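Local coordinates for protein shikimate dehydrogenase (NADP(+)) (Peptoclostridium difficile, PDB 5DZS) that probably catalyses the reversible NADPH-linked reduction of 3-dehydroshikimate to shikimate, a step in chorismate and aromatic amino acid biosynthesis, at residues 7-12 / 61-66; 15-20 / 33-38; 84-89 / 97-102. One frame throughout, in Å; residues are numbered along the deposited sequence.

Contact 1: 7-12 / 61-66; sequences VGEKLS and TVPYKE. With SO4 (sulfate ion), chain D.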
loop_
_atom_site.group_PDB
_atom_site.type_symbol
_atom_site.label_atom_id
_atom_site.label_comp_id
_atom_site.label_asym_id
_atom_site.label_seq_id
_atom_site.Cartn_x
_atom_site.Cartn_y
_atom_site.Cartn_z
ATOM N N VAL B 7 5.402 15.412 -12.565
ATOM C CA VAL B 7 6.028 16.685 -12.256
ATOM C C VAL B 7 7.536 16.627 -12.502
ATOM O O VAL B 7 8.227 15.754 -11.963
ATOM C CB VAL B 7 5.766 17.073 -10.799
ATOM C CG1 VAL B 7 6.564 18.321 -10.399
ATOM C CG2 VAL B 7 4.265 17.290 -10.566
ATOM N N GLY B 8 8.041 17.556 -13.304
ATOM C CA GLY B 8 9.474 17.633 -13.599
ATOM C C GLY B 8 9.740 18.941 -14.290
ATOM O O GLY B 8 8.814 19.684 -14.578
ATOM N N GLU B 9 10.995 19.228 -14.592
ATOM C CA GLU B 9 11.328 20.527 -15.197
ATOM C C GLU B 9 11.103 20.545 -16.715
ATOM O O GLU B 9 10.496 21.488 -17.257
ATOM C CB GLU B 9 12.761 20.888 -14.834
ATOM C CG GLU B 9 13.210 22.265 -15.272
ATOM C CD GLU B 9 14.666 22.518 -14.916
ATOM O OE1 GLU B 9 15.418 21.537 -14.689
ATOM O OE2 GLU B 9 15.061 23.704 -14.866
ATOM N N LYS B 10 11.562 19.485 -17.380
ATOM C CA LYS B 10 11.445 19.333 -18.839
ATOM C C LYS B 10 10.995 17.909 -19.111
ATOM O O LYS B 10 11.717 16.964 -18.769
ATOM C CB LYS B 10 12.807 19.565 -19.505
ATOM C CG LYS B 10 13.482 20.892 -19.171
ATOM C CD LYS B 10 12.695 22.085 -19.693
ATOM C CE LYS B 10 13.458 23.387 -19.457
ATOM N NZ LYS B 10 12.767 24.565 -20.056
ATOM N N LEU B 11 9.842 17.765 -19.760
ATOM C CA LEU B 11 9.173 16.477 -19.949
ATOM C C LEU B 11 8.679 16.147 -21.365
ATOM O O LEU B 11 7.933 15.203 -21.534
ATOM C CB LEU B 11 7.924 16.487 -19.048
ATOM C CG LEU B 11 8.144 16.708 -17.543
ATOM C CD1 LEU B 11 6.779 16.783 -16.856
ATOM C CD2 LEU B 11 9.001 15.604 -16.937
ATOM N N SER B 12 9.078 16.915 -22.373
ATOM C CA SER B 12 8.574 16.681 -23.743
ATOM C C SER B 12 8.872 15.280 -24.305
ATOM O O SER B 12 8.292 14.870 -25.312
ATOM C CB SER B 12 9.125 17.739 -24.704
ATOM O OG SER B 12 10.536 17.664 -24.789
ATOM N N THR B 61 9.760 13.508 -10.972
ATOM C CA THR B 61 11.016 13.124 -11.590
ATOM C C THR B 61 12.068 14.227 -11.408
ATOM O O THR B 61 11.927 15.161 -10.582
ATOM C CB THR B 61 10.822 12.654 -13.041
ATOM O OG1 THR B 61 12.049 12.080 -13.551
ATOM C CG2 THR B 61 10.364 13.765 -13.923
ATOM N N VAL B 62 13.181 14.080 -12.108
ATOM C CA VAL B 62 14.270 15.038 -11.970
ATOM C C VAL B 62 13.811 16.455 -12.317
ATOM O O VAL B 62 13.039 16.652 -13.262
ATOM C CB VAL B 62 15.474 14.600 -12.828
ATOM C CG1 VAL B 62 16.026 13.298 -12.298
ATOM C CG2 VAL B 62 15.096 14.481 -14.285
ATOM N N PRO B 63 14.285 17.475 -11.590
ATOM C CA PRO B 63 15.259 17.387 -10.502
ATOM C C PRO B 63 14.643 17.613 -9.128
ATOM O O PRO B 63 15.275 18.156 -8.228
ATOM C CB PRO B 63 16.171 18.573 -10.831
ATOM C CG PRO B 63 15.233 19.594 -11.313
ATOM C CD PRO B 63 14.126 18.862 -12.057
ATOM N N TYR B 64 13.430 17.093 -8.953
ATOM C CA TYR B 64 12.642 17.431 -7.767
ATOM C C TYR B 64 12.399 16.311 -6.775
ATOM O O TYR B 64 11.688 16.538 -5.803
ATOM C CB TYR B 64 11.259 17.982 -8.204
ATOM C CG TYR B 64 11.312 19.207 -9.105
ATOM C CD1 TYR B 64 12.126 20.276 -8.782
ATOM C CD2 TYR B 64 10.540 19.308 -10.250
ATOM C CE1 TYR B 64 12.176 21.397 -9.586
ATOM C CE2 TYR B 64 10.580 20.425 -11.064
ATOM C CZ TYR B 64 11.410 21.460 -10.726
ATOM O OH TYR B 64 11.497 22.585 -11.499
ATOM N N LYS B 65 12.989 15.144 -6.977
ATOM C CA LYS B 65 12.654 14.024 -6.089
ATOM C C LYS B 65 13.035 14.260 -4.623
ATOM O O LYS B 65 12.397 13.731 -3.729
ATOM C CB LYS B 65 13.232 12.717 -6.590
ATOM C CG LYS B 65 12.755 12.307 -7.967
ATOM C CD LYS B 65 13.429 10.964 -8.288
ATOM C CE LYS B 65 13.120 10.395 -9.638
ATOM N NZ LYS B 65 13.951 9.148 -9.730
ATOM N N GLU B 66 14.097 15.011 -4.388
ATOM C CA GLU B 66 14.505 15.346 -3.013
ATOM C C GLU B 66 13.850 16.633 -2.515
ATOM O O GLU B 66 13.342 16.686 -1.372
ATOM C CB GLU B 66 16.049 15.437 -2.919
ATOM C CG GLU B 66 16.723 14.130 -3.305
ATOM C CD GLU B 66 18.252 14.127 -3.315
ATOM O OE1 GLU B 66 18.899 14.809 -2.494
ATOM O OE2 GLU B 66 18.813 13.390 -4.152
HETATM S S SO4 D . 16.753 14.138 -8.260
HETATM O O1 SO4 D . 17.122 12.976 -9.084
HETATM O O2 SO4 D . 17.784 15.214 -8.462
HETATM O O3 SO4 D . 15.422 14.684 -8.610
HETATM O O4 SO4 D . 16.764 13.733 -6.841
HETATM O O HOH W 1 12.614 16.891 -15.787
#

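Contact 2: 15-20 / 33-38; sequences VSPQIH and YKNFEI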
loop_
_atom_site.group_PDB
_atom_site.type_symbol
_atom_site.label_atom_id
_atom_site.label_comp_id
_atom_site.label_asym_id
_atom_site.label_seq_id
_atom_site.Cartn_x
_atom_site.Cartn_y
_atom_site.Cartn_z
ATOM N N VAL B 15 7.560 9.062 -21.642
ATOM C CA VAL B 15 6.612 8.028 -22.077
ATOM C C VAL B 15 5.633 7.717 -20.930
ATOM O O VAL B 15 4.736 6.903 -21.100
ATOM C CB VAL B 15 7.286 6.722 -22.548
ATOM C CG1 VAL B 15 8.187 7.012 -23.739
ATOM C CG2 VAL B 15 8.055 6.039 -21.434
ATOM N N SER B 16 5.794 8.341 -19.764
ATOM C CA SER B 16 4.888 8.038 -18.640
ATOM C C SER B 16 3.410 8.297 -18.921
ATOM O O SER B 16 2.570 7.492 -18.527
ATOM C CB SER B 16 5.329 8.742 -17.346
ATOM O OG SER B 16 6.531 8.136 -16.895
ATOM N N PRO B 17 3.058 9.410 -19.575
ATOM C CA PRO B 17 1.634 9.572 -19.815
ATOM C C PRO B 17 1.035 8.434 -20.661
ATOM O O PRO B 17 -0.055 7.984 -20.362
ATOM C CB PRO B 17 1.540 10.939 -20.515
ATOM C CG PRO B 17 2.742 11.686 -20.006
ATOM C CD PRO B 17 3.817 10.631 -19.932
ATOM N N GLN B 18 1.768 7.933 -21.649
ATOM C CA GLN B 18 1.278 6.830 -22.479
ATOM C C GLN B 18 1.149 5.544 -21.657
ATOM O O GLN B 18 0.169 4.810 -21.798
ATOM C CB GLN B 18 2.208 6.597 -23.673
ATOM C CG GLN B 18 1.701 5.516 -24.617
ATOM C CD GLN B 18 2.618 5.247 -25.801
ATOM O OE1 GLN B 18 3.776 5.671 -25.825
ATOM N NE2 GLN B 18 2.098 4.521 -26.791
ATOM N N ILE B 19 2.141 5.247 -20.808
ATOM C CA ILE B 19 2.069 4.066 -19.974
ATOM C C ILE B 19 0.848 4.133 -19.073
ATOM O O ILE B 19 0.071 3.178 -18.981
ATOM C CB ILE B 19 3.352 3.885 -19.106
ATOM C CG1 ILE B 19 4.568 3.598 -20.005
ATOM C CG2 ILE B 19 3.132 2.794 -18.062
ATOM C CD1 ILE B 19 5.900 3.569 -19.263
ATOM N N HIS B 20 0.680 5.243 -18.343
ATOM C CA HIS B 20 -0.466 5.379 -17.452
ATOM C C HIS B 20 -1.806 5.294 -18.183
ATOM O O HIS B 20 -2.742 4.704 -17.661
ATOM C CB HIS B 20 -0.360 6.649 -16.591
ATOM C CG HIS B 20 0.676 6.550 -15.512
ATOM N ND1 HIS B 20 0.405 6.038 -14.270
ATOM C CD2 HIS B 20 1.979 6.903 -15.494
ATOM C CE1 HIS B 20 1.489 6.084 -13.524
ATOM N NE2 HIS B 20 2.463 6.613 -14.241
ATOM N N TYR B 33 -3.997 11.216 -17.204
ATOM C CA TYR B 33 -2.643 11.565 -16.764
ATOM C C TYR B 33 -1.954 12.446 -17.784
ATOM O O TYR B 33 -1.955 12.152 -18.967
ATOM C CB TYR B 33 -1.853 10.257 -16.590
ATOM C CG TYR B 33 -0.458 10.317 -15.946
ATOM C CD1 TYR B 33 0.618 10.833 -16.634
ATOM C CD2 TYR B 33 -0.243 9.773 -14.714
ATOM C CE1 TYR B 33 1.892 10.830 -16.061
ATOM C CE2 TYR B 33 1.013 9.740 -14.131
ATOM C CZ TYR B 33 2.064 10.255 -14.820
ATOM O OH TYR B 33 3.331 10.175 -14.216
ATOM N N LYS B 34 -1.384 13.554 -17.324
ATOM C CA LYS B 34 -0.630 14.416 -18.222
ATOM C C LYS B 34 0.671 14.900 -17.605
ATOM O O LYS B 34 0.885 14.774 -16.408
ATOM C CB LYS B 34 -1.448 15.585 -18.733
ATOM C CG LYS B 34 -1.585 16.741 -17.777
ATOM C CD LYS B 34 -2.316 17.908 -18.457
ATOM C CE LYS B 34 -2.217 19.140 -17.620
ATOM N NZ LYS B 34 -0.901 19.851 -17.737
ATOM N N ASN B 35 1.526 15.482 -18.399
ATOM C CA ASN B 35 2.728 16.115 -17.883
ATOM C C ASN B 35 2.407 17.431 -17.199
ATOM O O ASN B 35 1.586 18.219 -17.697
ATOM C CB ASN B 35 3.696 16.416 -19.041
ATOM C CG ASN B 35 4.396 15.169 -19.584
ATOM O OD1 ASN B 35 4.649 14.224 -18.865
ATOM N ND2 ASN B 35 4.673 15.180 -20.883
ATOM N N PHE B 36 3.123 17.688 -16.101
ATOM C CA PHE B 36 3.081 18.938 -15.372
ATOM C C PHE B 36 4.517 19.514 -15.341
ATOM O O PHE B 36 5.241 19.329 -14.372
ATOM C CB PHE B 36 2.599 18.799 -13.926
ATOM C CG PHE B 36 1.171 18.362 -13.754
ATOM C CD1 PHE B 36 0.121 19.109 -14.283
ATOM C CD2 PHE B 36 0.857 17.243 -13.008
ATOM C CE1 PHE B 36 -1.200 18.730 -14.060
ATOM C CE2 PHE B 36 -0.476 16.865 -12.810
ATOM C CZ PHE B 36 -1.489 17.615 -13.319
ATOM N N GLU B 37 4.925 20.197 -16.383
ATOM C CA GLU B 37 6.236 20.853 -16.383
ATOM C C GLU B 37 6.153 22.035 -15.422
ATOM O O GLU B 37 5.246 22.867 -15.523
ATOM C CB GLU B 37 6.615 21.315 -17.786
ATOM C CG GLU B 37 6.915 20.203 -18.777
ATOM C CD GLU B 37 7.557 20.729 -20.060
ATOM O OE1 GLU B 37 7.260 21.878 -20.472
ATOM O OE2 GLU B 37 8.366 20.003 -20.654
ATOM N N ILE B 38 7.099 22.126 -14.505
ATOM C CA ILE B 38 7.127 23.212 -13.537
ATOM C C ILE B 38 8.555 23.638 -13.328
ATOM O O ILE B 38 9.448 22.805 -13.108
ATOM C CB ILE B 38 6.476 22.810 -12.195
ATOM C CG1 ILE B 38 5.011 22.400 -12.415
ATOM C CG2 ILE B 38 6.582 23.947 -11.179
ATOM C CD1 ILE B 38 4.331 21.942 -11.153
HETATM O O HOH W 2 6.059 9.023 -14.332
HETATM O O HOH W 3 -2.030 10.018 -20.685
#

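Contact 3: 84-89 / 97-102; sequences AVNTIL and GYNTDY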
loop_
_atom_site.group_PDB
_atom_site.type_symbol
_atom_site.label_atom_id
_atom_site.label_comp_id
_atom_site.label_asym_id
_atom_site.label_seq_id
_atom_site.Cartn_x
_atom_site.Cartn_y
_atom_site.Cartn_z
ATOM N N ALA B 84 14.252 10.243 -1.011
ATOM C CA ALA B 84 13.637 10.843 -2.211
ATOM C C ALA B 84 12.241 10.285 -2.383
ATOM O O ALA B 84 11.968 9.158 -1.924
ATOM C CB ALA B 84 14.448 10.509 -3.436
ATOM N N VAL B 85 11.402 11.052 -3.083
ATOM C CA VAL B 85 10.031 10.695 -3.378
ATOM C C VAL B 85 9.761 10.776 -4.868
ATOM O O VAL B 85 10.131 11.768 -5.496
ATOM C CB VAL B 85 9.078 11.632 -2.611
ATOM C CG1 VAL B 85 7.653 11.643 -3.177
ATOM C CG2 VAL B 85 9.080 11.231 -1.149
ATOM N N ASN B 86 9.127 9.752 -5.455
ATOM C CA ASN B 86 8.700 9.821 -6.857
ATOM C C ASN B 86 7.210 9.633 -7.064
ATOM O O ASN B 86 6.765 9.672 -8.209
ATOM C CB ASN B 86 9.475 8.841 -7.720
ATOM C CG ASN B 86 9.052 7.417 -7.519
ATOM O OD1 ASN B 86 8.281 7.075 -6.622
ATOM N ND2 ASN B 86 9.555 6.557 -8.388
ATOM N N THR B 87 6.446 9.468 -5.983
ATOM C CA THR B 87 5.000 9.214 -6.074
ATOM C C THR B 87 4.338 9.946 -4.917
ATOM O O THR B 87 4.727 9.741 -3.766
ATOM C CB THR B 87 4.708 7.702 -6.023
ATOM O OG1 THR B 87 5.362 7.042 -7.125
ATOM C CG2 THR B 87 3.218 7.405 -6.077
ATOM N N ILE B 88 3.358 10.783 -5.221
ATOM C CA ILE B 88 2.618 11.535 -4.209
ATOM C C ILE B 88 1.125 11.193 -4.323
ATOM O O ILE B 88 0.591 11.119 -5.457
ATOM C CB ILE B 88 2.811 13.054 -4.385
ATOM C CG1 ILE B 88 4.278 13.433 -4.110
ATOM C CG2 ILE B 88 1.873 13.879 -3.492
ATOM C CD1 ILE B 88 4.661 14.857 -4.462
ATOM N N LEU B 89 0.466 11.028 -3.190
ATOM C CA LEU B 89 -0.971 10.747 -3.106
ATOM C C LEU B 89 -1.620 11.842 -2.263
ATOM O O LEU B 89 -1.139 12.165 -1.171
ATOM C CB LEU B 89 -1.203 9.405 -2.432
ATOM C CG LEU B 89 -2.649 9.049 -2.062
ATOM C CD1 LEU B 89 -3.624 9.003 -3.227
ATOM C CD2 LEU B 89 -2.647 7.713 -1.335
ATOM N N GLY B 97 3.993 10.889 0.521
ATOM C CA GLY B 97 5.083 10.586 -0.395
ATOM C C GLY B 97 5.579 9.154 -0.309
ATOM O O GLY B 97 5.794 8.630 0.803
ATOM N N TYR B 98 5.828 8.556 -1.476
ATOM C CA TYR B 98 6.310 7.192 -1.612
ATOM C C TYR B 98 7.438 7.150 -2.620
ATOM O O TYR B 98 7.641 8.107 -3.384
ATOM C CB TYR B 98 5.185 6.261 -2.122
ATOM C CG TYR B 98 3.923 6.286 -1.311
ATOM C CD1 TYR B 98 2.968 7.288 -1.479
ATOM C CD2 TYR B 98 3.662 5.316 -0.372
ATOM C CE1 TYR B 98 1.832 7.322 -0.720
ATOM C CE2 TYR B 98 2.479 5.323 0.355
ATOM C CZ TYR B 98 1.559 6.344 0.156
ATOM O OH TYR B 98 0.381 6.369 0.901
ATOM N N ASN B 99 8.166 6.048 -2.644
ATOM C CA ASN B 99 9.219 5.879 -3.630
ATOM C C ASN B 99 9.161 4.503 -4.213
ATOM O O ASN B 99 9.427 3.506 -3.516
ATOM C CB ASN B 99 10.576 6.154 -3.025
ATOM C CG ASN B 99 11.664 6.161 -4.079
ATOM O OD1 ASN B 99 11.741 5.227 -4.894
ATOM N ND2 ASN B 99 12.491 7.181 -4.076
ATOM N N THR B 100 8.827 4.417 -5.487
ATOM C CA THR B 100 8.810 3.136 -6.129
ATOM C C THR B 100 10.159 2.800 -6.818
ATOM O O THR B 100 10.226 1.760 -7.511
ATOM C CB THR B 100 7.796 3.152 -7.196
ATOM O OG1 THR B 100 8.256 4.104 -8.184
ATOM C CG2 THR B 100 6.385 3.508 -6.644
ATOM N N ASP B 101 11.220 3.616 -6.655
ATOM C CA ASP B 101 12.520 3.326 -7.340
ATOM C C ASP B 101 13.189 2.000 -6.938
ATOM O O ASP B 101 13.731 1.283 -7.810
ATOM C CB ASP B 101 13.545 4.483 -7.192
ATOM C CG ASP B 101 13.325 5.613 -8.195
ATOM O OD1 ASP B 101 12.622 5.403 -9.197
ATOM O OD2 ASP B 101 13.894 6.718 -7.992
ATOM N N TYR B 102 13.228 1.685 -5.646
ATOM C CA TYR B 102 13.804 0.412 -5.190
ATOM C C TYR B 102 12.977 -0.741 -5.779
ATOM O O TYR B 102 13.536 -1.699 -6.307
ATOM C CB TYR B 102 13.829 0.366 -3.650
ATOM C CG TYR B 102 14.466 -0.828 -2.975
ATOM C CD1 TYR B 102 13.797 -2.057 -2.894
ATOM C CD2 TYR B 102 15.677 -0.707 -2.324
ATOM C CE1 TYR B 102 14.355 -3.132 -2.240
ATOM C CE2 TYR B 102 16.236 -1.782 -1.652
ATOM C CZ TYR B 102 15.564 -2.994 -1.620
ATOM O OH TYR B 102 16.123 -4.058 -0.953
HETATM O O HOH W 4 11.426 7.667 -10.611
HETATM O O HOH W 5 6.436 5.543 -9.350
#

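Contact 1: 7-12 / 61-66
Tyr64 lays its ring alongside the backbone of Gly8 and Glu9. Its CE2 comes to 3.6 Å from Gly8 C, and its CD2 rests against Val7 CG1. The ring also carries Pro63 CD over the centre of one face. Pro63 follows a cis peptide bond. Glu9 crosses both side chains at about a right angle. Glu9 CB meets Pro63 CD at 3.7 Å and lies near Tyr64 OH. With CG anti to the backbone N (chi1 -174°) and the chain extended, Glu9 OE1 passes Pro63 CG at 3.9 Å and reaches a salt bridge with Lys40. Tyr64 OH bonds to Ile38 O. The one direct hydrogen bond between the segments runs from Thr61 N to Val7 O, 2.9 Å long and almost straight at 167°. Thr61 CG2 packs on Leu11 CD2. One water takes the N-H of Lys10 and donates to Val62 O at 2.6 Å. Thr61 is a predicted shikimate ligand and Lys65 the predicted proton acceptor. Lys65 N donates to a sulfate ion, probably from the crystallisation liquor, which Gly128 N also binds. The contact continues the pairing of strands 2-8 and 57-60, with strand 31-37 on the other flank of 2-8.

Contact 2: 15-20 / 33-38
Ser16 meets Tyr33 at the start of helix 16-27. Its CB lies 4.0 Å from Tyr33 OH, and a water joins Ser16 OG to the same hydroxyl. That water donates to Tyr33 OH, which also bonds to Asn59. Ser16 and Val15 belong to the predicted shikimate site. Pro17 comes next. Its CA sits 3.6 Å from Tyr33 CD1. The Pro17 and Asn35 side chains cross at about a right angle, with Pro17 CG 3.4 Å from Asn35 OD1, an oxygen hydrogen-bonded to Ser14 OG. A second water donates to both Pro17 O and Tyr33 O, tying the two backbones together. One helical turn on from Ser16, His20 forms an offset stack with Tyr33. The ring centroids are 4.0 Å apart and the planes only 8° from parallel. Tyr33 CE2 lies over the centre of the imidazole, whereas His20 CD2 falls toward the rim of the phenol ring. Tyr33 CG is anti to its own backbone N (chi1 -172°), which swings the ring toward His20 and Pro17. His20 ND1 also bonds to Gln244 NE2, so the imidazole is held by a hydrogen bond as well as by stacking. The 16-20 part of helix 16-27 runs nearly antiparallel to residues 33-37 of strand 31-37, at 163°, within a beta-alpha-beta unit begun by strand 2-8. Helices 233-248 and 255-268 pack on the helix, and Tyr33 also rests on strand 2-8.

Contact 3: 84-89 / 97-102
The hairpin of strands 87-91 and 94-98 opens here into the predicted shikimate site, which includes Asn86 and Asp101. Asn86 grips Thr100 with both ends of its amide. Thr100 N donates to Asn86 OD1 at 2.9 Å. Asn86 ND2 donates to Thr100 OG1 at 2.8 Å, and the hydroxyl lies close to the amide plane. Asn86 CG sits between its backbone N and carbonyl carbon (chi1 74°), which turns the amide to Thr100. Thr87 OG1 also donates to Asn86 OD1, from the opposite face to Thr100 N. These bonds fix the rotation of the amide. A water accepts a hydrogen bond from Asn86 ND2 and donates one to Asp101 OD1, which also bonds to Gln239. At the start of strand 87-91 comes a classic beta bulge: Asn86 and Thr87 both face Tyr98. Tyr98 O accepts from Asn86 N at 3.0 Å and from Thr87 N at 3.2 Å, while Tyr98 N returns a bond to Thr87 O. That carbonyl oxygen also lies at the edge of the Tyr98 ring. Further along, Leu89 CB packs on Tyr98 CE1 at 4.1 Å, and Phe74 and Pro77 of the second subunit lie against this pair. At the other end, Asn99 ND2 reaches Ala84 O at 3.0 Å, nearly straight at 171° but from above the carbonyl plane.

All three contacts reach the mixed sheet of the N-terminal part. Along the chain, contact 2 lies between the two segments of contact 1, and contact 3 follows. The centres of contacts 1 and 2 are about 11 Å apart. They touch, and strands 2-8 and 31-37 are neighbours in the sheet: Leu11 N bonds to Glu37 OE2. Contact 3 lies about 13 Å from contact 1, between centres. Lys65 joins the two, through its backbone O to Val85 N and through a salt bridge from NZ to Asp101. Contacts 2 and 3 do not touch. Together the contacts bring the predicted shikimate ligands Ser16, Thr61, Asn86 and Asp101 together with Lys65, the predicted proton acceptor.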